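Local coordinates for RagB/SusD family nutrient uptake outer membrane protein (Bacteroides thetaiotaomicron, PDB 7KV2) that probably binds beta-glucan at the outer membrane of a gut bacterium, as a SusD-family surface glycan-binding protein, and may help capture it for uptake, at residues A[60-65]-A[286-291]; A[69-74]-A[297-302]; A[92-97]-A[106-111]; A[160-165]-A[497-502]. All coordinates share one frame; numbering follows the deposited sequence.

Contact 1 of 4, residues A[60-65]-A[286-291]; sequences PDWAFD and RDWGSP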
loop_
_atom_site.group_PDB
_atom_site.type_symbol
_atom_site.label_atom_id
_atom_site.label_comp_id
_atom_site.label_asym_id
_atom_site.label_seq_id
_atom_site.Cartn_x
_atom_site.Cartn_y
_atom_site.Cartn_z
ATOM N N PRO A 60 7.212 -2.544 7.643
ATOM C CA PRO A 60 6.002 -2.745 8.435
ATOM C C PRO A 60 5.323 -4.110 8.322
ATOM O O PRO A 60 4.666 -4.543 9.275
ATOM C CB PRO A 60 5.000 -1.654 8.008
ATOM C CG PRO A 60 5.610 -0.950 6.859
ATOM C CD PRO A 60 7.062 -1.383 6.768
ATOM N N ASP A 61 5.582 -4.835 7.236
ATOM C CA ASP A 61 5.057 -6.211 7.082
ATOM C C ASP A 61 5.639 -7.147 8.170
ATOM O O ASP A 61 4.974 -8.160 8.527
ATOM C CB ASP A 61 5.318 -6.707 5.655
ATOM C CG ASP A 61 6.791 -6.817 5.305
ATOM O OD1 ASP A 61 7.549 -5.822 5.505
ATOM O OD2 ASP A 61 7.157 -7.878 4.756
ATOM N N TRP A 62 6.809 -6.831 8.733
ATOM C CA TRP A 62 7.373 -7.595 9.877
ATOM C C TRP A 62 8.446 -6.749 10.563
ATOM O O TRP A 62 9.599 -6.690 10.068
ATOM C CB TRP A 62 7.894 -8.960 9.439
ATOM C CG TRP A 62 8.667 -9.718 10.473
ATOM C CD1 TRP A 62 9.955 -10.146 10.348
ATOM C CD2 TRP A 62 8.256 -10.073 11.806
ATOM N NE1 TRP A 62 10.367 -10.769 11.488
ATOM C CE2 TRP A 62 9.339 -10.767 12.392
ATOM C CE3 TRP A 62 7.083 -9.896 12.552
ATOM C CZ2 TRP A 62 9.299 -11.249 13.700
ATOM C CZ3 TRP A 62 7.034 -10.374 13.842
ATOM C CH2 TRP A 62 8.141 -11.022 14.413
ATOM N N ALA A 63 8.071 -6.096 11.669
ATOM C CA ALA A 63 8.969 -5.181 12.390
ATOM C C ALA A 63 8.423 -4.946 13.806
ATOM O O ALA A 63 7.175 -4.934 13.993
ATOM C CB ALA A 63 9.086 -3.881 11.619
ATOM N N PHE A 64 9.324 -4.741 14.771
ATOM C CA PHE A 64 8.908 -4.372 16.155
ATOM C C PHE A 64 7.944 -5.431 16.679
ATOM O O PHE A 64 6.945 -5.048 17.311
ATOM C CB PHE A 64 8.282 -2.972 16.158
ATOM C CG PHE A 64 9.208 -1.904 15.630
ATOM C CD1 PHE A 64 10.316 -1.493 16.376
ATOM C CD2 PHE A 64 9.007 -1.332 14.377
ATOM C CE1 PHE A 64 11.213 -0.562 15.865
ATOM C CE2 PHE A 64 9.883 -0.369 13.888
ATOM C CZ PHE A 64 10.984 0.019 14.633
ATOM N N ASP A 65 8.226 -6.699 16.352
ATOM C CA ASP A 65 7.507 -7.938 16.755
ATOM C C ASP A 65 6.041 -7.942 16.300
ATOM O O ASP A 65 5.290 -8.755 16.819
ATOM C CB ASP A 65 7.672 -8.181 18.255
ATOM C CG ASP A 65 9.159 -8.248 18.565
ATOM O OD1 ASP A 65 9.821 -9.151 18.015
ATOM O OD2 ASP A 65 9.651 -7.327 19.239
ATOM N N ARG A 286 16.398 -11.960 5.759
ATOM C CA ARG A 286 15.403 -11.454 6.741
ATOM C C ARG A 286 14.993 -12.665 7.602
ATOM O O ARG A 286 14.887 -13.798 7.053
ATOM C CB ARG A 286 14.220 -10.759 6.061
ATOM C CG ARG A 286 13.309 -10.026 7.032
ATOM C CD ARG A 286 12.055 -9.489 6.375
ATOM N NE ARG A 286 11.422 -8.387 7.118
ATOM C CZ ARG A 286 10.479 -7.580 6.621
ATOM N NH1 ARG A 286 10.044 -7.769 5.378
ATOM N NH2 ARG A 286 9.998 -6.579 7.345
ATOM N N ASP A 287 14.802 -12.442 8.904
ATOM C CA ASP A 287 14.631 -13.533 9.902
ATOM C C ASP A 287 13.766 -13.034 11.058
ATOM O O ASP A 287 13.590 -11.796 11.197
ATOM C CB ASP A 287 15.979 -14.028 10.458
ATOM C CG ASP A 287 16.026 -15.521 10.738
ATOM O OD1 ASP A 287 14.981 -16.203 10.597
ATOM O OD2 ASP A 287 17.126 -16.004 11.074
ATOM N N TRP A 288 13.307 -13.976 11.890
ATOM C CA TRP A 288 12.504 -13.677 13.109
ATOM C C TRP A 288 13.242 -12.625 13.933
ATOM O O TRP A 288 12.601 -11.622 14.335
ATOM C CB TRP A 288 12.269 -14.974 13.893
ATOM C CG TRP A 288 11.819 -16.064 12.973
ATOM C CD1 TRP A 288 12.538 -17.154 12.563
ATOM C CD2 TRP A 288 10.573 -16.091 12.246
ATOM N NE1 TRP A 288 11.799 -17.890 11.673
ATOM C CE2 TRP A 288 10.585 -17.273 11.470
ATOM C CE3 TRP A 288 9.432 -15.270 12.226
ATOM C CZ2 TRP A 288 9.501 -17.637 10.664
ATOM C CZ3 TRP A 288 8.370 -15.623 11.418
ATOM C CH2 TRP A 288 8.404 -16.797 10.660
ATOM N N GLY A 289 14.549 -12.856 14.117
ATOM C CA GLY A 289 15.471 -12.019 14.901
ATOM C C GLY A 289 16.078 -10.871 14.101
ATOM O O GLY A 289 16.610 -9.978 14.766
ATOM N N SER A 290 15.979 -10.866 12.756
ATOM C CA SER A 290 16.515 -9.805 11.852
ATOM C C SER A 290 15.425 -9.235 10.935
ATOM O O SER A 290 15.528 -9.329 9.710
ATOM C CB SER A 290 17.673 -10.344 11.038
ATOM O OG SER A 290 18.608 -11.012 11.872
ATOM N N PRO A 291 14.354 -8.611 11.480
ATOM C CA PRO A 291 13.257 -8.116 10.640
ATOM C C PRO A 291 13.602 -6.915 9.736
ATOM O O PRO A 291 12.852 -6.627 8.819
ATOM C CB PRO A 291 12.178 -7.692 11.663
ATOM C CG PRO A 291 12.971 -7.381 12.934
ATOM C CD PRO A 291 14.129 -8.367 12.919
HETATM O O HOH W 1 11.656 -9.400 15.491
#
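R286 reaches from the loop 286-291 to D61 and W62, its chain extended from CG to NE with CG anti to the backbone N (chi1 -170°). NH2 donates to W62 O at 2.8 Å, and also to D61 OD1 at 3.2 Å, meeting that oxygen from above the carboxylate plane. The salt bridge is completed by NH1, 3.0 Å from D61 OD2; carboxylate and guanidinium planes stand 67° apart, and both NH1 bonds to D61 are weak. Weak bonds from NE and NH2 to P291 O hold the guanidinium from its own loop. Over one face of the guanidinium lies W62 CB. The W62 indole has P291 CB over one face, 3.6 Å from W62 CD1, while its NE1 gives a weak bond of 3.4 Å to D287 O in the ring plane. A water donates to both D65 OD1 and W288 O. Further out, T297 OG1 and A298 N hold D61 OD2, G296 O takes NH1 of R286, and Y67 stacks on W62; these neighbours position D61 and the W62 ring. The arrangement is a buried arginine-aspartate bridge between two irregular loops, tying the N-terminal part of the SusD fold to the loop after strand 273-277.

Contact 2 of 4, residues A[69-74]-A[297-302]; sequences PVNLMS and TALPTL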
loop_
_atom_site.group_PDB
_atom_site.type_symbol
_atom_site.label_atom_id
_atom_site.label_comp_id
_atom_site.label_asym_id
_atom_site.label_seq_id
_atom_site.Cartn_x
_atom_site.Cartn_y
_atom_site.Cartn_z
ATOM N N PRO A 69 1.492 -5.220 7.539
ATOM C CA PRO A 69 1.645 -4.903 6.127
ATOM C C PRO A 69 0.686 -3.765 5.748
ATOM O O PRO A 69 -0.548 -3.849 5.974
ATOM C CB PRO A 69 1.336 -6.244 5.410
ATOM C CG PRO A 69 0.526 -7.005 6.394
ATOM C CD PRO A 69 1.053 -6.604 7.754
ATOM N N VAL A 70 1.236 -2.694 5.185
ATOM C CA VAL A 70 0.555 -1.384 5.164
ATOM C C VAL A 70 -0.695 -1.435 4.271
ATOM O O VAL A 70 -1.674 -0.823 4.585
ATOM C CB VAL A 70 1.532 -0.259 4.817
ATOM C CG1 VAL A 70 2.141 -0.389 3.417
ATOM C CG2 VAL A 70 0.842 1.090 4.965
ATOM N N ASN A 71 -0.651 -2.152 3.156
ATOM C CA ASN A 71 -1.831 -2.346 2.301
ATOM C C ASN A 71 -2.933 -3.055 3.094
ATOM O O ASN A 71 -4.063 -2.625 2.966
ATOM C CB ASN A 71 -1.470 -3.098 0.998
ATOM C CG ASN A 71 -0.718 -4.408 1.159
ATOM O OD1 ASN A 71 0.132 -4.550 2.037
ATOM N ND2 ASN A 71 -1.070 -5.431 0.354
ATOM N N LEU A 72 -2.654 -4.178 3.739
ATOM C CA LEU A 72 -3.716 -4.996 4.354
ATOM C C LEU A 72 -4.279 -4.213 5.546
ATOM O O LEU A 72 -5.482 -4.420 5.849
ATOM C CB LEU A 72 -3.214 -6.350 4.866
ATOM C CG LEU A 72 -2.618 -7.334 3.858
ATOM C CD1 LEU A 72 -2.356 -8.685 4.522
ATOM C CD2 LEU A 72 -3.523 -7.480 2.697
ATOM N N MET A 73 -3.453 -3.410 6.212
ATOM C CA MET A 73 -3.938 -2.687 7.408
ATOM C C MET A 73 -5.149 -1.797 7.039
ATOM O O MET A 73 -6.078 -1.667 7.909
ATOM C CB MET A 73 -2.854 -1.890 8.131
ATOM C CG MET A 73 -1.760 -2.724 8.783
ATOM S SD MET A 73 -2.311 -4.020 9.918
ATOM C CE MET A 73 -2.600 -5.387 8.799
ATOM N N SER A 74 -5.209 -1.207 5.838
ATOM C CA SER A 74 -6.423 -0.493 5.368
ATOM C C SER A 74 -7.428 -1.482 4.768
ATOM O O SER A 74 -8.641 -1.320 5.020
ATOM C CB SER A 74 -6.093 0.679 4.491
ATOM O OG SER A 74 -5.590 0.274 3.220
ATOM N N THR A 297 9.725 -10.131 1.794
ATOM C CA THR A 297 8.494 -9.703 2.478
ATOM C C THR A 297 7.852 -10.914 3.121
ATOM O O THR A 297 7.941 -12.014 2.594
ATOM C CB THR A 297 7.527 -8.977 1.523
ATOM O OG1 THR A 297 6.337 -8.699 2.220
ATOM C CG2 THR A 297 7.154 -9.762 0.293
ATOM N N ALA A 298 7.159 -10.688 4.216
ATOM C CA ALA A 298 6.340 -11.706 4.885
ATOM C C ALA A 298 4.969 -11.804 4.225
ATOM O O ALA A 298 4.238 -12.743 4.570
ATOM C CB ALA A 298 6.167 -11.307 6.343
ATOM N N LEU A 299 4.588 -10.842 3.369
ATOM C CA LEU A 299 3.147 -10.694 2.964
ATOM C C LEU A 299 2.596 -12.015 2.424
ATOM O O LEU A 299 1.524 -12.445 2.864
ATOM C CB LEU A 299 2.952 -9.499 2.031
ATOM C CG LEU A 299 1.558 -9.339 1.438
ATOM C CD1 LEU A 299 0.511 -9.129 2.511
ATOM C CD2 LEU A 299 1.464 -8.220 0.427
ATOM N N PRO A 300 3.263 -12.700 1.465
ATOM C CA PRO A 300 2.723 -13.947 0.907
ATOM C C PRO A 300 2.522 -15.026 1.975
ATOM O O PRO A 300 1.580 -15.757 1.868
ATOM C CB PRO A 300 3.726 -14.327 -0.182
ATOM C CG PRO A 300 4.334 -13.008 -0.576
ATOM C CD PRO A 300 4.467 -12.277 0.741
ATOM N N THR A 301 3.387 -15.110 2.977
ATOM C CA THR A 301 3.213 -16.100 4.072
ATOM C C THR A 301 1.904 -15.756 4.798
ATOM O O THR A 301 1.122 -16.671 5.135
ATOM C CB THR A 301 4.414 -16.127 5.024
ATOM O OG1 THR A 301 5.573 -16.613 4.315
ATOM C CG2 THR A 301 4.128 -17.026 6.211
ATOM N N LEU A 302 1.655 -14.482 5.071
ATOM C CA LEU A 302 0.458 -14.057 5.865
ATOM C C LEU A 302 -0.840 -14.514 5.198
ATOM O O LEU A 302 -1.680 -15.093 5.922
ATOM C CB LEU A 302 0.452 -12.541 6.025
ATOM C CG LEU A 302 1.549 -12.017 6.945
ATOM C CD1 LEU A 302 1.669 -10.509 6.889
ATOM C CD2 LEU A 302 1.296 -12.457 8.374
#
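L299 points at the segment 69-74 and meets three of its residues through the two branches of its side chain. From CB the chain runs to CG, set anti to the backbone N (chi1 174°), and there it forks. CD1 goes to L72, lying 3.5 Å from L72 CD1 and 3.9 Å from L72 CG, and the same methyl lies 4.2 Å from P69 CB. CD2 takes the other direction and lies 3.8 Å from N71 ND2. That contact is only van der Waals: the amide nitrogen has its polar partner in G459 O, which leaves the methyl group to pack beside an already bonded N-H group. One turn later L302 adds a second point of touch, where L302 CD1 comes end-on to P69, 3.7 Å from P69 CG. The interface is thus a small, buried, almost wholly apolar one. On the 297-302 side, T297 OG1 accepts from L299 N at 3.0 Å with a nearly straight N-H...O angle of 168°, a capping bond that ties the backbone at the foot of the leucine; the same hydroxyl also hydrogen-bonds D61. Helix 70-75 and helix 299-303 meet here through their first turns, near the centre of the chain; helix 92-98 lies against P69 and M73 through W94, and helix 137-162 against V70 and M73.

Contact 3 of 4, residues A[92-97]-A[106-111]; sequences QPWHLM and NMIYGL. With EDO (1,2-ethanediol), chain D.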
loop_
_atom_site.group_PDB
_atom_site.type_symbol
_atom_site.label_atom_id
_atom_site.label_comp_id
_atom_site.label_asym_id
_atom_site.label_seq_id
_atom_site.Cartn_x
_atom_site.Cartn_y
_atom_site.Cartn_z
ATOM N N GLN A 92 -5.511 -10.250 16.860
ATOM C CA GLN A 92 -6.798 -9.655 17.300
ATOM C C GLN A 92 -6.892 -8.196 16.909
ATOM O O GLN A 92 -7.974 -7.733 16.560
ATOM C CB GLN A 92 -6.984 -9.810 18.823
ATOM C CG GLN A 92 -8.316 -9.274 19.331
ATOM C CD GLN A 92 -8.541 -9.773 20.740
ATOM O OE1 GLN A 92 -7.605 -10.017 21.506
ATOM N NE2 GLN A 92 -9.798 -9.963 21.071
ATOM N N PRO A 93 -5.804 -7.384 16.984
ATOM C CA PRO A 93 -5.898 -5.983 16.606
ATOM C C PRO A 93 -6.463 -5.819 15.193
ATOM O O PRO A 93 -7.210 -4.839 14.969
ATOM C CB PRO A 93 -4.462 -5.447 16.747
ATOM C CG PRO A 93 -3.825 -6.368 17.734
ATOM C CD PRO A 93 -4.454 -7.720 17.476
ATOM N N TRP A 94 -6.153 -6.753 14.272
ATOM C CA TRP A 94 -6.685 -6.647 12.890
ATOM C C TRP A 94 -8.200 -6.853 12.906
ATOM O O TRP A 94 -8.936 -6.103 12.240
ATOM C CB TRP A 94 -6.055 -7.727 12.005
ATOM C CG TRP A 94 -4.573 -7.677 11.806
ATOM C CD1 TRP A 94 -3.601 -7.008 12.489
ATOM C CD2 TRP A 94 -3.882 -8.468 10.836
ATOM N NE1 TRP A 94 -2.353 -7.299 11.981
ATOM C CE2 TRP A 94 -2.502 -8.233 10.989
ATOM C CE3 TRP A 94 -4.319 -9.337 9.840
ATOM C CZ2 TRP A 94 -1.571 -8.779 10.114
ATOM C CZ3 TRP A 94 -3.395 -9.914 9.008
ATOM C CH2 TRP A 94 -2.039 -9.632 9.150
ATOM N N HIS A 95 -8.641 -7.866 13.648
ATOM C CA HIS A 95 -10.091 -8.188 13.763
ATOM C C HIS A 95 -10.827 -6.990 14.380
ATOM O O HIS A 95 -11.907 -6.563 13.852
ATOM C CB HIS A 95 -10.257 -9.477 14.557
ATOM C CG HIS A 95 -9.804 -10.672 13.837
ATOM N ND1 HIS A 95 -10.579 -11.238 12.833
ATOM C CD2 HIS A 95 -8.689 -11.430 13.965
ATOM C CE1 HIS A 95 -9.944 -12.309 12.384
ATOM N NE2 HIS A 95 -8.798 -12.476 13.062
ATOM N N LEU A 96 -10.237 -6.378 15.398
ATOM C CA LEU A 96 -10.884 -5.202 16.019
ATOM C C LEU A 96 -10.971 -4.037 15.031
ATOM O O LEU A 96 -12.064 -3.442 14.891
ATOM C CB LEU A 96 -10.135 -4.822 17.295
ATOM C CG LEU A 96 -10.079 -5.879 18.390
ATOM C CD1 LEU A 96 -9.323 -5.289 19.584
ATOM C CD2 LEU A 96 -11.452 -6.326 18.828
ATOM N N MET A 97 -9.888 -3.699 14.321
ATOM C CA MET A 97 -9.923 -2.602 13.340
ATOM C C MET A 97 -11.006 -2.872 12.283
ATOM O O MET A 97 -11.674 -1.929 11.830
ATOM C CB MET A 97 -8.580 -2.512 12.617
ATOM C CG MET A 97 -7.467 -2.017 13.487
ATOM S SD MET A 97 -5.824 -2.400 12.755
ATOM C CE MET A 97 -5.918 -1.442 11.247
ATOM N N ASN A 106 -5.073 -2.609 22.522
ATOM C CA ASN A 106 -5.044 -3.827 21.656
ATOM C C ASN A 106 -5.029 -3.337 20.206
ATOM O O ASN A 106 -5.983 -3.637 19.463
ATOM C CB ASN A 106 -6.215 -4.785 21.907
ATOM C CG ASN A 106 -5.916 -6.246 21.623
ATOM O OD1 ASN A 106 -4.825 -6.610 21.170
ATOM N ND2 ASN A 106 -6.885 -7.107 21.917
ATOM N N MET A 107 -4.025 -2.532 19.878
ATOM C CA MET A 107 -3.963 -1.801 18.592
ATOM C C MET A 107 -2.660 -2.155 17.879
ATOM O O MET A 107 -1.759 -2.701 18.516
ATOM C CB MET A 107 -4.077 -0.294 18.788
ATOM C CG MET A 107 -5.373 0.272 18.226
ATOM S SD MET A 107 -5.379 0.082 16.375
ATOM C CE MET A 107 -4.124 1.280 15.959
ATOM N N ILE A 108 -2.609 -1.955 16.559
ATOM C CA ILE A 108 -1.344 -2.139 15.824
ATOM C C ILE A 108 -0.418 -0.998 16.254
ATOM O O ILE A 108 -0.911 0.122 16.555
ATOM C CB ILE A 108 -1.576 -2.251 14.303
ATOM C CG1 ILE A 108 -2.336 -1.075 13.708
ATOM C CG2 ILE A 108 -2.268 -3.565 14.045
ATOM C CD1 ILE A 108 -1.999 -0.806 12.252
ATOM N N TYR A 109 0.857 -1.305 16.332
ATOM C CA TYR A 109 1.902 -0.364 16.818
ATOM C C TYR A 109 3.146 -0.410 15.909
ATOM O O TYR A 109 3.863 0.600 15.828
ATOM C CB TYR A 109 2.155 -0.723 18.287
ATOM C CG TYR A 109 2.847 0.312 19.141
ATOM C CD1 TYR A 109 3.128 1.585 18.674
ATOM C CD2 TYR A 109 3.211 -0.008 20.440
ATOM C CE1 TYR A 109 3.790 2.508 19.474
ATOM C CE2 TYR A 109 3.854 0.913 21.252
ATOM C CZ TYR A 109 4.150 2.167 20.763
ATOM O OH TYR A 109 4.772 3.105 21.549
ATOM N N GLY A 110 3.379 -1.516 15.197
ATOM C CA GLY A 110 4.549 -1.658 14.299
ATOM C C GLY A 110 4.604 -0.545 13.262
ATOM O O GLY A 110 5.678 0.068 13.044
ATOM N N LEU A 111 3.474 -0.242 12.647
ATOM C CA LEU A 111 3.429 0.692 11.504
ATOM C C LEU A 111 3.775 2.088 12.015
ATOM O O LEU A 111 4.456 2.827 11.344
ATOM C CB LEU A 111 2.027 0.648 10.869
ATOM C CG LEU A 111 1.779 1.651 9.743
ATOM C CD1 LEU A 111 2.713 1.394 8.575
ATOM C CD2 LEU A 111 0.334 1.591 9.265
HETATM C C1 EDO D . -0.721 -1.057 21.546
HETATM O O1 EDO D . -1.952 -1.550 21.921
HETATM C C2 EDO D . 0.116 -0.768 22.732
HETATM O O2 EDO D . -0.302 0.412 23.378
HETATM O O HOH W 2 -7.267 -2.726 17.282
#
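I108, on the segment leading into helix 110-130, forms the apolar centre against P93, W94 and M97 of helix 92-98. Its CG1 lies 3.9 Å from M97 SD, and its CG2 is shared by three neighbours: P93 CB, W94 CD1 and M97 SD. With CG1 set between the backbone N and the carbonyl carbon (chi1 56°), CG2 falls beside the backbone N, where it can meet both P93 and W94. M107 points away from the helix, yet its bent chain brings SD within 4.1 Å of M97 CG. The I108 backbone N is buried here and has no hydrogen-bond partner in the model.

Outward, N106 closes the polar edge with its amide and backbone. Its OD1 rests 3.6 Å from P93 CG, L96 CD1 packs at 3.8 Å from its ND2, and ND2 gives a weak bond of 3.0 Å to Q92 OE1. The two amide planes are turned 78° apart. An alanine here would remove that amide, and would probably leave Q92 OE1 without this donor and P93 CG without the amide oxygen beside it. A water donating to P93 O and to N106 O, the latter at 2.7 Å, joins the two backbones, and M107 N donates to O1 of an ethanediol, probably from the crystallisation liquor. The whole is two consecutive helices joined by a short loop, the lead-in to helix 110-130 packing against helix 92-98 with Y109 at the N-cap of the longer helix, in the helical N-terminal part of the SusD fold.

Contact 4 of 4, residues A[160-165]-A[497-502]; sequences KFWGNV and PIPQKE. With EDO (1,2-ethanediol), chain D.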
loop_
_atom_site.group_PDB
_atom_site.type_symbol
_atom_site.label_atom_id
_atom_site.label_comp_id
_atom_site.label_asym_id
_atom_site.label_seq_id
_atom_site.Cartn_x
_atom_site.Cartn_y
_atom_site.Cartn_z
ATOM N N LYS A 160 -2.985 9.132 7.608
ATOM C CA LYS A 160 -4.178 8.376 7.182
ATOM C C LYS A 160 -4.709 7.538 8.340
ATOM O O LYS A 160 -5.923 7.556 8.519
ATOM C CB LYS A 160 -3.895 7.521 5.928
ATOM C CG LYS A 160 -3.941 8.357 4.665
ATOM C CD LYS A 160 -4.105 7.533 3.419
ATOM C CE LYS A 160 -4.606 8.371 2.277
ATOM N NZ LYS A 160 -4.835 7.519 1.093
ATOM N N PHE A 161 -3.885 6.747 9.022
ATOM C CA PHE A 161 -4.394 5.747 9.985
ATOM C C PHE A 161 -4.792 6.451 11.295
ATOM O O PHE A 161 -5.761 5.996 11.871
ATOM C CB PHE A 161 -3.412 4.620 10.258
ATOM C CG PHE A 161 -3.373 3.583 9.141
ATOM C CD1 PHE A 161 -4.284 2.537 9.098
ATOM C CD2 PHE A 161 -2.394 3.644 8.153
ATOM C CE1 PHE A 161 -4.259 1.598 8.068
ATOM C CE2 PHE A 161 -2.340 2.688 7.132
ATOM C CZ PHE A 161 -3.265 1.666 7.098
ATOM N N TRP A 162 -4.063 7.477 11.722
ATOM C CA TRP A 162 -4.305 8.066 13.078
ATOM C C TRP A 162 -4.663 9.567 13.034
ATOM O O TRP A 162 -5.305 10.017 14.016
ATOM C CB TRP A 162 -3.103 7.820 13.971
ATOM C CG TRP A 162 -2.950 6.419 14.456
ATOM C CD1 TRP A 162 -3.616 5.838 15.489
ATOM C CD2 TRP A 162 -2.055 5.425 13.933
ATOM N NE1 TRP A 162 -3.184 4.560 15.664
ATOM C CE2 TRP A 162 -2.224 4.277 14.722
ATOM C CE3 TRP A 162 -1.152 5.393 12.857
ATOM C CZ2 TRP A 162 -1.477 3.118 14.521
ATOM C CZ3 TRP A 162 -0.390 4.262 12.684
ATOM C CH2 TRP A 162 -0.592 3.123 13.458
ATOM N N GLY A 163 -4.247 10.311 12.007
ATOM C CA GLY A 163 -4.711 11.680 11.703
ATOM C C GLY A 163 -4.002 12.751 12.544
ATOM O O GLY A 163 -3.220 13.536 11.970
ATOM N N ASN A 164 -4.323 12.821 13.837
ATOM C CA ASN A 164 -3.856 13.890 14.780
ATOM C C ASN A 164 -2.630 13.389 15.541
ATOM O O ASN A 164 -2.816 12.757 16.605
ATOM C CB ASN A 164 -4.983 14.280 15.751
ATOM C CG ASN A 164 -6.292 14.587 15.075
ATOM O OD1 ASN A 164 -6.444 15.569 14.368
ATOM N ND2 ASN A 164 -7.269 13.731 15.280
ATOM N N VAL A 165 -1.416 13.565 15.003
ATOM C CA VAL A 165 -0.205 12.806 15.458
ATOM C C VAL A 165 0.963 13.770 15.635
ATOM O O VAL A 165 0.902 14.872 15.099
ATOM C CB VAL A 165 0.164 11.695 14.450
ATOM C CG1 VAL A 165 -0.922 10.639 14.431
ATOM C CG2 VAL A 165 0.421 12.268 13.085
ATOM N N PRO A 497 -7.631 4.676 17.287
ATOM C CA PRO A 497 -7.066 5.019 18.590
ATOM C C PRO A 497 -5.538 4.998 18.496
ATOM O O PRO A 497 -4.988 3.992 17.992
ATOM C CB PRO A 497 -7.496 3.894 19.536
ATOM C CG PRO A 497 -8.685 3.272 18.850
ATOM C CD PRO A 497 -8.442 3.462 17.359
ATOM N N ILE A 498 -4.891 6.060 19.010
ATOM C CA ILE A 498 -3.408 6.091 19.241
ATOM C C ILE A 498 -3.032 5.003 20.241
ATOM O O ILE A 498 -3.724 4.838 21.241
ATOM C CB ILE A 498 -2.985 7.507 19.663
ATOM C CG1 ILE A 498 -3.345 8.501 18.562
ATOM C CG2 ILE A 498 -1.505 7.550 20.028
ATOM C CD1 ILE A 498 -3.271 9.964 18.967
ATOM N N PRO A 499 -1.958 4.197 20.024
ATOM C CA PRO A 499 -1.551 3.180 20.986
ATOM C C PRO A 499 -1.426 3.740 22.425
ATOM O O PRO A 499 -0.922 4.863 22.578
ATOM C CB PRO A 499 -0.192 2.698 20.453
ATOM C CG PRO A 499 -0.322 2.888 18.942
ATOM C CD PRO A 499 -1.130 4.148 18.799
ATOM N N GLN A 500 -1.874 2.955 23.410
ATOM C CA GLN A 500 -1.887 3.364 24.853
ATOM C C GLN A 500 -0.453 3.677 25.295
ATOM O O GLN A 500 -0.269 4.689 26.024
ATOM C CB GLN A 500 -2.505 2.295 25.756
ATOM C CG GLN A 500 -2.813 2.794 27.190
ATOM C CD GLN A 500 -3.716 4.008 27.206
ATOM O OE1 GLN A 500 -4.795 4.037 26.603
ATOM N NE2 GLN A 500 -3.257 5.058 27.868
ATOM N N LYS A 501 0.527 2.879 24.870
ATOM C CA LYS A 501 1.953 3.128 25.211
ATOM C C LYS A 501 2.383 4.523 24.744
ATOM O O LYS A 501 3.153 5.149 25.493
ATOM C CB LYS A 501 2.857 2.011 24.705
ATOM C CG LYS A 501 2.761 0.765 25.566
ATOM C CD LYS A 501 3.293 -0.483 24.932
ATOM C CE LYS A 501 2.918 -1.738 25.693
ATOM N NZ LYS A 501 3.271 -2.939 24.901
ATOM N N GLU A 502 1.906 5.025 23.602
ATOM C CA GLU A 502 2.254 6.398 23.141
ATOM C C GLU A 502 1.536 7.439 23.998
ATOM O O GLU A 502 2.153 8.462 24.247
ATOM C CB GLU A 502 1.925 6.670 21.679
ATOM C CG GLU A 502 2.853 5.964 20.710
ATOM C CD GLU A 502 4.316 6.367 20.778
ATOM O OE1 GLU A 502 4.603 7.565 20.729
ATOM O OE2 GLU A 502 5.155 5.465 20.872
HETATM C C1 EDO D . -0.721 -1.057 21.546
HETATM O O1 EDO D . -1.952 -1.550 21.921
HETATM C C2 EDO D . 0.116 -0.768 22.732
HETATM O O2 EDO D . -0.302 0.412 23.378
#
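This is a buried contact between the end of helix 137-162 and the proline-rich loop before helix 500-505, far apart in sequence. W162 carries it. Its NE1 donates to P497 O at 3.0 Å with an N-H...O angle of 136°; the acceptor lies in the indole plane, whereas the donor stands 49° above the carbonyl plane. Beside this bond W162 CD1 is 4.1 Å from I498 CG1, and P499 CD comes within 3.8 Å of W162 NE1. From the turn after the helix, N164 O meets I498 CD1 at 3.7 Å. F161 CB lies over one face of the indole, offset toward the rim, and W112 meets it edge-to-face. A phenylalanine in place of W162 would lack the indole N-H, and P497 O would probably be left without this donor while the packing against P499 CD thinned. G163 has positive phi where the chain leaves the helix; N164 OD1 accepts from A183 N and its ND2 bonds N513. P499 occupies the N-cap of helix 500-505. The arrangement is tertiary packing of a tryptophan near the C-terminal end of its helix on a proline-flanked loop, joining N-terminal helices to the C-terminal part of the SusD fold.

How the contacts relate
Contacts 1 and 2, centres about 12 Å apart, are joined by D61 of contact 1, whose OD2 bonds T297 OG1 and A298 N of contact 2. Contact 3 is nested inside the loops that contacts 1 and 2 close, and M73 of contact 2 packs on W94, M97 and I108. Contact 4, its centre about 11 Å from that of contact 3, touches it through Y109 OH to E502 OE2, M107 on W162, and one ethanediol met by both. Contacts 1 and 4 do not touch: centres about 22 Å apart, nearest atoms about 9 Å. Contacts 1, 2 and 4 cross along the chain, which interlocks the N-terminal helices with the later half of the protein.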